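Local coordinates for protein ferulic acid esterase, AmCE1/Fae1A (Anaeromyces mucronatus, PDB 5CXX) that acts as a ferulic acid esterase of family CE1, an alpha/beta-hydrolase that probably releases ferulic acid by hydrolysing feruloyl esters, at residues 121-126 with 158-163; 165-170 with 239-244; 179-184 with 230-235; 183-188 with 203-208. All blocks are in the same frame, centred on the assembly; numbering follows the deposited sequence. Where two conformers were deposited one is given.

In the fold
The four contacts lie on an alpha/beta-hydrolase core, whose mixed sheet of eight strands carries helix 157-168 and helix 228-238. Contact 1 closes first along the chain. Helix 157-168 supplies one segment to contact 1 and, about two turns further on, one to contact 2, their centres about 14 Å apart. Contacts 3 and 4 both start from the loop after strand 175-179 and share P183 and G184; their centres are about 9 Å apart, and both fall between the two segments of contact 2. R160 of contact 1 reaches P183 O, and Y232 of contact 3 reaches I185 N, so the loop beside the bound ferulic acid is tied to both helices.

Contact 1: 121-126 with 158-163; sequences GYDNFI and GARTSL
D123 and R160 form a salt bridge between segments 121-126 and 158-163. R160 NH2 gives a hydrogen bond to D123 OD1 at 2.8 Å, nearly straight (168°), received on the syn lone pair, and the carboxylate and guanidinium planes lie only 7° apart. Two waters complete the pairing. One donates to D123 OD1 and to T161 OG1 while accepting from R160 NE at 2.9 Å; the other links D123 OD2 to R160 NH2. Both carboxylate oxygens are thus satisfied, and R160 NH1 turns to P183 O in the loop beside the ferulic acid, which R160 also touches. Helix 157-168 is the one that follows the presumed nucleophile elbow of the alpha/beta-hydrolase fold, a GxSxG pattern to which G158 belongs. Were D123 replaced by an alanine, R160 NH2 would probably lose its anionic mate and each water the carboxylate oxygen it donates to. T161 divides its branches: OG1, anti to the carbonyl carbon (chi1 -61°), also bonds to M157 O within its own helix, whereas CG2 packs 3.7 Å from Y122 O and 4.1 Å from F125 CD2. Y122 approaches with CB, 4.0 Å from T161 OG1, and its hydroxyl is bonded to Y118. G158 O accepts from both S162 N and S162 OG, which arrive from opposite faces of its plane.

Contact 2: 165-170 with 239-244; sequences IGYMRS and NNQEHI
With CG anti to its carbonyl carbon (chi1 -84°), Y167 sends its ring from helix 157-168 toward Q241, whose chain bends at chi2 (-64°) and brings its amide oxygen to the ring. Q241 OE1 lies in the ring plane at the edge, 3.6 Å from Y167 CE2, with the amide and ring planes 60° apart; Q241 CB is 4.1 Å from the same carbon. No direct hydrogen bond crosses. Instead a water accepts from Y167 OH at 2.7 Å and donates to E242 O, while the hydroxyl is also bonded to S214 OG on strand 213-219. The 239-244 segment joins helix 228-238 to the edge strand 244-248 of the alpha/beta-hydrolase sheet, and N240, with positive phi, is the C-prime residue of the Schellman motif ending that helix. A leucine in place of Y167 would probably leave the water without its donor and open a gap beside Q241. The loop braces itself: Q241 NE2 donates to N239 O at 3.0 Å, from above the carbonyl plane, and H243 ND1 to Q241 O at 2.8 Å. Q241 OE1 accepts from Q210 NE2 and A207 N, and H243 NE2 pairs with H233 ND1.

Contact 3: 179-184 with 230-235; sequences FAPAPG and KSYHEI. With FER (3-(4-hydroxy-3-methoxyphenyl)-2-propenoic acid), chain D.
Y232 extends its ring from helix 228-238 along P181, so that the ring edge, at CD2, meets P181 CG at 3.7 Å, with P181 CB 4.0 Å from both CD2 and CE2. In this alpha/beta-hydrolase fold the 179-184 segment is the loop that leaves the C-terminal end of strand 175-179 and runs past the ligand pocket, and the helix packs against its outer side. Within 230-235 the contact is made by Y232. Its CG stands anti to the carbonyl carbon (chi1 -64°), which directs the ring to the loop, and its buried hydroxyl is placed to donate to A182 O at 2.6 Å, in the carbonyl plane and on a lone pair. The hydroxyl oxygen of Y232 in turn accepts from I185 N, so the phenol links to A182 O and I185 N, on either side of P183 and G184 in sequence. G184 has phi of 105°, where a CB would press on the preceding carbonyl. The loop's other side is turned to the ferulic acid: A182 CB approaches FER C2 to 3.6 Å, and P183 CG lies 3.4 Å from FER O4.

Contact 4: 183-188 with 203-208; sequences PGITPG and DEFRAE. With FER (3-(4-hydroxy-3-methoxyphenyl)-2-propenoic acid), chain D.
F205 reaches into the loop 183-188 with CG anti to its backbone N (chi1 -170°), and CB and the CD2, CE2, CZ side of the ring find neighbours there. CB starts beside the T186 methyl, 4.1 Å from CG2. The same CG2 is 4.0 Å from F205 CD2, the nearest ring carbon to T186. Further out, CE2 comes under the I185 branch methyl CG2, and at the tip CZ meets I185 CD1 at 4.0 Å. I185 CG2 stands over the centre of the ring face, 4.1 Å from the centroid and 9° off the normal, a CH-pi contact. T186 keeps OG1 in the crowded position between N and carbonyl carbon (chi1 47°), which leaves CG2 for the phenylalanine. In the alpha/beta-hydrolase fold, 183-188 belongs to the loop that runs from strand 175-179 to strand 188-190 and carries P183 of the ferulic acid pocket, and 203-208 to the loop before strand 213-219 of the main sheet. F205 is also the centre of an inverse gamma turn, and R206 NE donates to D203 O at 3.0 Å. Around the pair, L163 of helix 157-168 and I235 of helix 228-238 touch F205, and the Y167 ring meets it edge-to-face. With no hydrogen bond passing between the two segments, their contacts are apolar and CH-pi only, so their fit depends on the shapes of the I185, T186 and F205 side chains.

Contact 1: 121-126 with 158-163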
# COMPACT_ATOMS: atom_id res chain seq x y z
N GLY A 121 -1.48 16.12 -4.36
CA GLY A 121 -0.65 15.84 -3.19
C GLY A 121 -0.38 14.37 -2.95
O GLY A 121 0.73 14.00 -2.49
N TYR A 122 -1.32 13.52 -3.34
CA TYR A 122 -1.09 12.09 -3.29
C TYR A 122 -0.15 11.67 -4.42
O TYR A 122 0.73 10.79 -4.24
CB TYR A 122 -2.46 11.29 -3.41
CG TYR A 122 -3.24 11.43 -2.12
CD1 TYR A 122 -3.96 12.60 -1.83
CD2 TYR A 122 -3.25 10.34 -1.19
CE1 TYR A 122 -4.65 12.72 -0.59
CE2 TYR A 122 -3.96 10.47 0.04
CZ TYR A 122 -4.60 11.64 0.32
OH TYR A 122 -5.29 11.77 1.53
N ASP A 123 -0.35 12.26 -5.60
CA ASP A 123 0.57 11.95 -6.71
C ASP A 123 1.99 12.29 -6.34
O ASP A 123 2.95 11.57 -6.70
CB ASP A 123 0.20 12.73 -7.98
CG ASP A 123 -1.24 12.49 -8.45
OD1 ASP A 123 -1.76 11.40 -8.09
OD2 ASP A 123 -1.77 13.36 -9.16
N ASN A 124 2.19 13.37 -5.58
CA ASN A 124 3.53 13.81 -5.25
C ASN A 124 4.20 12.92 -4.24
O ASN A 124 5.42 13.05 -3.98
CB ASN A 124 3.47 15.28 -4.72
CG ASN A 124 4.79 15.96 -4.81
OD1 ASN A 124 5.48 15.88 -5.86
ND2 ASN A 124 5.15 16.73 -3.77
N PHE A 125 3.45 11.99 -3.65
CA PHE A 125 4.00 11.06 -2.69
C PHE A 125 5.11 10.19 -3.31
O PHE A 125 5.99 9.75 -2.57
CB PHE A 125 2.89 10.15 -2.10
CG PHE A 125 3.44 9.30 -0.96
CD1 PHE A 125 3.75 9.90 0.26
CD2 PHE A 125 3.69 7.95 -1.13
CE1 PHE A 125 4.34 9.16 1.29
CE2 PHE A 125 4.24 7.22 -0.13
CZ PHE A 125 4.56 7.80 1.11
N ILE A 126 5.10 10.02 -4.64
CA ILE A 126 6.23 9.29 -5.25
C ILE A 126 7.56 9.98 -4.90
O ILE A 126 8.54 9.31 -4.58
CB ILE A 126 6.05 9.15 -6.77
CG1 ILE A 126 7.16 8.24 -7.35
CG2 ILE A 126 6.11 10.53 -7.49
CD1 ILE A 126 6.80 7.83 -8.82
N GLY A 158 -4.62 5.35 -1.66
CA GLY A 158 -3.27 4.84 -1.34
C GLY A 158 -2.93 3.62 -2.21
O GLY A 158 -1.75 3.36 -2.46
N ALA A 159 -3.96 2.91 -2.66
CA ALA A 159 -3.77 1.78 -3.57
C ALA A 159 -3.50 2.27 -5.02
O ALA A 159 -2.69 1.67 -5.74
CB ALA A 159 -5.03 0.91 -3.54
N ARG A 160 -4.20 3.32 -5.45
CA ARG A 160 -3.85 3.98 -6.70
C ARG A 160 -2.39 4.44 -6.66
O ARG A 160 -1.63 4.22 -7.63
CB ARG A 160 -4.83 5.17 -6.93
CG ARG A 160 -4.14 6.32 -7.66
CD ARG A 160 -5.18 7.39 -8.11
NE ARG A 160 -4.46 8.63 -8.33
CZ ARG A 160 -5.03 9.67 -8.97
NH1 ARG A 160 -6.28 9.58 -9.46
NH2 ARG A 160 -4.34 10.81 -9.10
N THR A 161 -2.00 5.03 -5.52
CA THR A 161 -0.66 5.57 -5.44
C THR A 161 0.36 4.43 -5.41
O THR A 161 1.43 4.52 -6.03
CB THR A 161 -0.54 6.46 -4.15
OG1 THR A 161 -1.51 7.53 -4.32
CG2 THR A 161 0.89 7.06 -4.03
N SER A 162 0.03 3.34 -4.72
CA SER A 162 0.93 2.17 -4.70
C SER A 162 1.14 1.57 -6.09
O SER A 162 2.26 1.20 -6.46
CB SER A 162 0.39 1.07 -3.77
OG SER A 162 0.42 1.49 -2.43
N LEU A 163 0.05 1.48 -6.88
CA LEU A 163 0.20 0.92 -8.22
C LEU A 163 1.02 1.85 -9.12
O LEU A 163 1.86 1.39 -9.90
CB LEU A 163 -1.18 0.72 -8.88
CG LEU A 163 -1.89 -0.52 -8.37
CD1 LEU A 163 -3.41 -0.50 -8.80
CD2 LEU A 163 -1.22 -1.82 -8.94
O HOH W 1 -2.16 9.10 -6.69
O HOH W 2 -4.14 13.42 -10.38

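Contact 2: 165-170 with 239-244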
# COMPACT_ATOMS: atom_id res chain seq x y z
N ILE A 165 3.34 4.08 -8.23
CA ILE A 165 4.75 4.07 -7.88
C ILE A 165 5.36 2.72 -8.20
O ILE A 165 6.50 2.60 -8.72
CB ILE A 165 4.94 4.44 -6.39
CG1 ILE A 165 4.50 5.90 -6.13
CG2 ILE A 165 6.43 4.23 -6.02
CD1 ILE A 165 4.37 6.17 -4.59
N GLY A 166 4.64 1.64 -7.88
CA GLY A 166 5.16 0.27 -8.06
C GLY A 166 5.41 -0.05 -9.53
O GLY A 166 6.31 -0.88 -9.81
N TYR A 167 4.64 0.55 -10.45
CA TYR A 167 4.91 0.27 -11.86
C TYR A 167 5.88 1.31 -12.44
O TYR A 167 6.78 0.89 -13.24
CB TYR A 167 3.60 0.20 -12.70
CG TYR A 167 3.02 -1.19 -12.56
CD1 TYR A 167 2.18 -1.50 -11.49
CD2 TYR A 167 3.33 -2.19 -13.50
CE1 TYR A 167 1.67 -2.79 -11.33
CE2 TYR A 167 2.85 -3.51 -13.36
CZ TYR A 167 2.00 -3.79 -12.26
OH TYR A 167 1.56 -5.10 -12.13
N MET A 168 5.80 2.57 -12.02
CA MET A 168 6.73 3.53 -12.65
C MET A 168 8.14 3.33 -12.11
O MET A 168 9.10 3.64 -12.86
CB MET A 168 6.32 4.98 -12.41
CG MET A 168 4.95 5.35 -13.10
SD MET A 168 4.86 5.06 -14.93
CE MET A 168 4.24 3.39 -15.05
N ARG A 169 8.24 2.84 -10.86
CA ARG A 169 9.56 2.63 -10.23
C ARG A 169 9.62 1.21 -9.68
O ARG A 169 10.02 0.98 -8.50
CB ARG A 169 9.83 3.69 -9.15
CG ARG A 169 10.12 5.10 -9.69
CD ARG A 169 11.29 5.18 -10.73
NE ARG A 169 12.53 4.59 -10.18
CZ ARG A 169 13.45 5.31 -9.58
NH1 ARG A 169 13.28 6.64 -9.33
NH2 ARG A 169 14.60 4.73 -9.17
N SER A 170 9.35 0.27 -10.58
CA SER A 170 9.42 -1.14 -10.24
C SER A 170 10.86 -1.56 -9.92
O SER A 170 11.08 -2.61 -9.33
CB SER A 170 8.88 -1.99 -11.40
OG SER A 170 9.66 -1.82 -12.58
N ASN A 239 -1.81 -5.63 -21.06
CA ASN A 239 -0.42 -5.22 -21.19
C ASN A 239 0.55 -6.29 -20.82
O ASN A 239 1.72 -6.03 -20.72
CB ASN A 239 -0.15 -3.99 -20.35
CG ASN A 239 -0.82 -2.74 -20.90
OD1 ASN A 239 -1.35 -2.72 -22.02
ND2 ASN A 239 -0.79 -1.68 -20.11
N ASN A 240 0.05 -7.52 -20.61
CA ASN A 240 0.91 -8.65 -20.27
C ASN A 240 1.70 -8.47 -18.99
O ASN A 240 2.88 -8.90 -18.91
CB ASN A 240 1.87 -8.95 -21.44
CG ASN A 240 1.16 -9.32 -22.68
OD1 ASN A 240 1.00 -8.50 -23.62
ND2 ASN A 240 0.69 -10.54 -22.71
N GLN A 241 1.09 -7.83 -18.00
CA GLN A 241 1.74 -7.58 -16.71
C GLN A 241 1.20 -8.62 -15.75
O GLN A 241 -0.01 -8.58 -15.44
CB GLN A 241 1.42 -6.14 -16.18
CG GLN A 241 1.81 -5.05 -17.23
CD GLN A 241 3.30 -5.02 -17.47
OE1 GLN A 241 4.07 -4.59 -16.56
NE2 GLN A 241 3.75 -5.53 -18.62
N GLU A 242 2.03 -9.54 -15.29
CA GLU A 242 1.57 -10.62 -14.39
C GLU A 242 1.14 -10.02 -13.05
O GLU A 242 1.83 -9.15 -12.50
CB GLU A 242 2.67 -11.64 -14.12
CG GLU A 242 4.04 -10.99 -13.95
CD GLU A 242 5.22 -11.95 -14.23
OE1 GLU A 242 5.01 -12.99 -14.90
OE2 GLU A 242 6.37 -11.64 -13.81
N HIS A 243 -0.02 -10.48 -12.56
CA HIS A 243 -0.56 -9.97 -11.31
C HIS A 243 -1.68 -10.86 -10.84
O HIS A 243 -2.16 -11.79 -11.56
CB HIS A 243 -1.08 -8.52 -11.47
CG HIS A 243 -2.30 -8.45 -12.35
ND1 HIS A 243 -2.23 -8.68 -13.72
CD2 HIS A 243 -3.61 -8.35 -12.04
CE1 HIS A 243 -3.47 -8.65 -14.21
NE2 HIS A 243 -4.32 -8.49 -13.22
N ILE A 244 -2.07 -10.65 -9.60
CA ILE A 244 -3.15 -11.36 -8.99
C ILE A 244 -4.34 -10.43 -8.86
O ILE A 244 -4.14 -9.28 -8.40
CB ILE A 244 -2.74 -11.78 -7.57
CG1 ILE A 244 -1.58 -12.80 -7.66
CG2 ILE A 244 -3.93 -12.31 -6.73
CD1 ILE A 244 -0.78 -12.92 -6.27
O HOH W 3 3.15 -6.97 -13.30

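Contact 3: 179-184 with 230-235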
# COMPACT_ATOMS: atom_id res chain seq x y z
N PHE A 179 -5.43 -2.37 -2.59
CA PHE A 179 -6.72 -2.81 -2.06
C PHE A 179 -7.75 -1.75 -2.39
O PHE A 179 -7.70 -0.64 -1.85
CB PHE A 179 -6.62 -3.08 -0.53
CG PHE A 179 -5.33 -3.79 -0.13
CD1 PHE A 179 -4.77 -4.78 -0.94
CD2 PHE A 179 -4.64 -3.39 1.05
CE1 PHE A 179 -3.57 -5.37 -0.62
CE2 PHE A 179 -3.43 -4.01 1.40
CZ PHE A 179 -2.87 -5.00 0.56
N ALA A 180 -8.61 -2.08 -3.35
CA ALA A 180 -9.67 -1.18 -3.85
C ALA A 180 -9.11 0.13 -4.38
O ALA A 180 -9.55 1.21 -3.95
CB ALA A 180 -10.75 -0.92 -2.77
N PRO A 181 -8.20 0.08 -5.35
CA PRO A 181 -7.60 1.33 -5.86
C PRO A 181 -8.59 2.29 -6.54
O PRO A 181 -9.54 1.92 -7.23
CB PRO A 181 -6.55 0.81 -6.89
CG PRO A 181 -7.12 -0.54 -7.39
CD PRO A 181 -7.63 -1.12 -6.03
N ALA A 182 -8.34 3.58 -6.28
CA ALA A 182 -9.16 4.67 -6.78
C ALA A 182 -9.00 4.89 -8.29
O ALA A 182 -7.94 4.55 -8.86
CB ALA A 182 -8.74 5.97 -5.97
N PRO A 183 -9.98 5.56 -8.90
CA PRO A 183 -9.85 5.94 -10.32
C PRO A 183 -8.73 6.91 -10.56
O PRO A 183 -8.29 7.64 -9.65
CB PRO A 183 -11.18 6.63 -10.65
CG PRO A 183 -11.75 7.08 -9.27
CD PRO A 183 -11.27 6.02 -8.31
N GLY A 184 -8.27 6.94 -11.82
CA GLY A 184 -7.40 8.00 -12.31
C GLY A 184 -5.93 7.65 -12.49
O GLY A 184 -5.14 8.56 -12.88
N LYS A 230 -11.28 -3.28 -11.11
CA LYS A 230 -11.42 -4.22 -12.21
C LYS A 230 -10.84 -3.65 -13.53
O LYS A 230 -10.22 -4.41 -14.32
CB LYS A 230 -12.90 -4.57 -12.42
CG LYS A 230 -13.12 -5.68 -13.47
CD LYS A 230 -14.63 -6.05 -13.43
CE LYS A 230 -14.93 -7.13 -14.47
NZ LYS A 230 -16.40 -7.46 -14.51
N SER A 231 -11.03 -2.37 -13.76
CA SER A 231 -10.47 -1.75 -14.98
C SER A 231 -8.94 -1.86 -14.99
O SER A 231 -8.36 -2.15 -16.05
CB SER A 231 -10.93 -0.26 -15.16
OG SER A 231 -10.16 0.66 -14.39
N TYR A 232 -8.31 -1.69 -13.83
CA TYR A 232 -6.85 -1.82 -13.75
C TYR A 232 -6.43 -3.27 -14.02
O TYR A 232 -5.41 -3.52 -14.68
CB TYR A 232 -6.36 -1.35 -12.40
CG TYR A 232 -6.63 0.13 -12.17
CD1 TYR A 232 -6.62 1.06 -13.21
CD2 TYR A 232 -6.91 0.57 -10.90
CE1 TYR A 232 -6.85 2.42 -12.97
CE2 TYR A 232 -7.15 1.91 -10.65
CZ TYR A 232 -7.12 2.83 -11.68
OH TYR A 232 -7.33 4.20 -11.40
N HIS A 233 -7.17 -4.22 -13.43
CA HIS A 233 -6.90 -5.64 -13.75
C HIS A 233 -6.92 -5.86 -15.25
O HIS A 233 -6.07 -6.55 -15.83
CB HIS A 233 -7.92 -6.53 -13.01
CG HIS A 233 -8.05 -7.89 -13.60
ND1 HIS A 233 -7.01 -8.80 -13.61
CD2 HIS A 233 -9.09 -8.48 -14.25
CE1 HIS A 233 -7.42 -9.90 -14.22
NE2 HIS A 233 -8.68 -9.74 -14.61
N GLU A 234 -7.92 -5.29 -15.88
CA GLU A 234 -8.08 -5.51 -17.32
C GLU A 234 -6.94 -4.88 -18.14
O GLU A 234 -6.47 -5.47 -19.09
CB GLU A 234 -9.45 -4.99 -17.75
CG GLU A 234 -10.53 -5.93 -17.21
CD GLU A 234 -11.97 -5.45 -17.39
OE1 GLU A 234 -12.91 -6.18 -16.99
OE2 GLU A 234 -12.18 -4.35 -17.92
N ILE A 235 -6.52 -3.67 -17.77
CA ILE A 235 -5.46 -2.99 -18.49
C ILE A 235 -4.13 -3.73 -18.28
O ILE A 235 -3.45 -3.98 -19.23
CB ILE A 235 -5.33 -1.51 -17.94
CG1 ILE A 235 -6.56 -0.71 -18.37
CG2 ILE A 235 -4.00 -0.85 -18.44
CD1 ILE A 235 -6.84 0.57 -17.47
C4 FER D . -12.48 9.52 -6.94
C5 FER D . -13.28 8.77 -6.03
C6 FER D . -12.71 8.24 -4.91
C3 FER D . -11.10 9.63 -6.69
C2 FER D . -10.51 9.13 -5.55
C1 FER D . -11.31 8.42 -4.67
C10 FER D . -9.03 10.23 -7.48
C7 FER D . -10.67 7.90 -3.42
C8 FER D . -11.35 7.50 -2.33
C9 FER D . -10.55 6.99 -1.14
O1 FER D . -9.28 6.96 -1.12
O2 FER D . -11.19 6.62 -0.12
O4 FER D . -12.93 10.08 -8.09
O3 FER D . -10.44 10.33 -7.65

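Contact 4: 183-188 with 203-208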
# COMPACT_ATOMS: atom_id res chain seq x y z
N PRO A 183 -9.98 5.56 -8.90
CA PRO A 183 -9.85 5.94 -10.32
C PRO A 183 -8.73 6.91 -10.56
O PRO A 183 -8.29 7.64 -9.65
CB PRO A 183 -11.18 6.63 -10.65
CG PRO A 183 -11.75 7.08 -9.27
CD PRO A 183 -11.27 6.02 -8.31
N GLY A 184 -8.27 6.94 -11.82
CA GLY A 184 -7.40 8.00 -12.31
C GLY A 184 -5.93 7.65 -12.49
O GLY A 184 -5.14 8.56 -12.88
N ILE A 185 -5.55 6.40 -12.25
CA ILE A 185 -4.17 6.05 -12.66
C ILE A 185 -4.08 6.32 -14.17
O ILE A 185 -3.11 6.90 -14.67
CB ILE A 185 -3.81 4.59 -12.40
CG1 ILE A 185 -3.82 4.37 -10.88
CG2 ILE A 185 -2.40 4.26 -13.00
CD1 ILE A 185 -3.65 2.88 -10.56
N THR A 186 -5.10 5.84 -14.87
CA THR A 186 -5.24 5.99 -16.33
C THR A 186 -6.54 6.81 -16.57
O THR A 186 -7.27 7.11 -15.60
CB THR A 186 -5.33 4.60 -16.98
OG1 THR A 186 -6.27 3.85 -16.23
CG2 THR A 186 -3.95 3.86 -16.89
N PRO A 187 -6.82 7.24 -17.79
CA PRO A 187 -7.99 8.12 -17.97
C PRO A 187 -9.28 7.44 -17.59
O PRO A 187 -9.52 6.24 -17.87
CB PRO A 187 -7.97 8.43 -19.47
CG PRO A 187 -6.50 8.27 -19.88
CD PRO A 187 -6.07 7.08 -19.06
N GLY A 188 -10.19 8.25 -17.04
CA GLY A 188 -11.47 7.68 -16.62
C GLY A 188 -12.44 8.78 -16.21
O GLY A 188 -12.11 9.94 -16.31
N ASP A 203 -1.70 2.23 -22.20
CA ASP A 203 -0.54 1.49 -22.76
C ASP A 203 0.72 1.70 -21.94
O ASP A 203 1.63 0.86 -21.98
CB ASP A 203 -0.29 1.90 -24.22
CG ASP A 203 -1.21 1.19 -25.15
OD1 ASP A 203 -1.81 0.16 -24.78
OD2 ASP A 203 -1.35 1.67 -26.29
N GLU A 204 0.78 2.80 -21.19
CA GLU A 204 1.94 3.11 -20.34
C GLU A 204 1.86 2.44 -18.99
O GLU A 204 2.84 2.54 -18.21
CB GLU A 204 2.07 4.62 -20.14
CG GLU A 204 2.59 5.29 -21.41
CD GLU A 204 2.27 6.80 -21.49
OE1 GLU A 204 1.73 7.39 -20.52
OE2 GLU A 204 2.54 7.35 -22.57
N PHE A 205 0.74 1.77 -18.68
CA PHE A 205 0.57 1.18 -17.32
C PHE A 205 1.24 -0.20 -17.35
O PHE A 205 0.59 -1.24 -17.57
CB PHE A 205 -0.92 1.11 -16.99
CG PHE A 205 -1.22 0.76 -15.55
CD1 PHE A 205 -0.23 0.69 -14.58
CD2 PHE A 205 -2.54 0.56 -15.20
CE1 PHE A 205 -0.60 0.39 -13.24
CE2 PHE A 205 -2.91 0.28 -13.87
CZ PHE A 205 -1.91 0.17 -12.90
N ARG A 206 2.56 -0.19 -17.22
CA ARG A 206 3.40 -1.39 -17.37
C ARG A 206 4.79 -1.05 -16.77
O ARG A 206 5.09 0.12 -16.50
CB ARG A 206 3.52 -1.82 -18.85
CG ARG A 206 4.17 -0.75 -19.72
CD ARG A 206 4.47 -1.24 -21.12
NE ARG A 206 3.30 -1.65 -21.85
CZ ARG A 206 3.09 -2.90 -22.28
NH1 ARG A 206 3.96 -3.88 -21.96
NH2 ARG A 206 2.02 -3.19 -22.99
N ALA A 207 5.62 -2.06 -16.59
CA ALA A 207 6.95 -1.88 -16.01
C ALA A 207 7.92 -2.59 -16.88
O ALA A 207 7.59 -3.65 -17.42
CB ALA A 207 6.97 -2.48 -14.65
N GLU A 208 9.13 -2.06 -16.99
CA GLU A 208 10.14 -2.81 -17.69
C GLU A 208 10.52 -4.00 -16.80
O GLU A 208 10.18 -5.12 -17.24
CB GLU A 208 11.32 -1.92 -18.04
CG GLU A 208 12.04 -2.40 -19.24
CD GLU A 208 13.01 -1.38 -19.75
OE1 GLU A 208 12.87 -0.18 -19.41
OE2 GLU A 208 13.94 -1.74 -20.47
C4 FER D . -12.48 9.52 -6.94
C5 FER D . -13.28 8.77 -6.03
C6 FER D . -12.71 8.24 -4.91
C3 FER D . -11.10 9.63 -6.69
C2 FER D . -10.51 9.13 -5.55
C1 FER D . -11.31 8.42 -4.67
C10 FER D . -9.03 10.23 -7.48
C7 FER D . -10.67 7.90 -3.42
C8 FER D . -11.35 7.50 -2.33
C9 FER D . -10.55 6.99 -1.14
O1 FER D . -9.28 6.96 -1.12
O2 FER D . -11.19 6.62 -0.12
O4 FER D . -12.93 10.08 -8.09
O3 FER D . -10.44 10.33 -7.65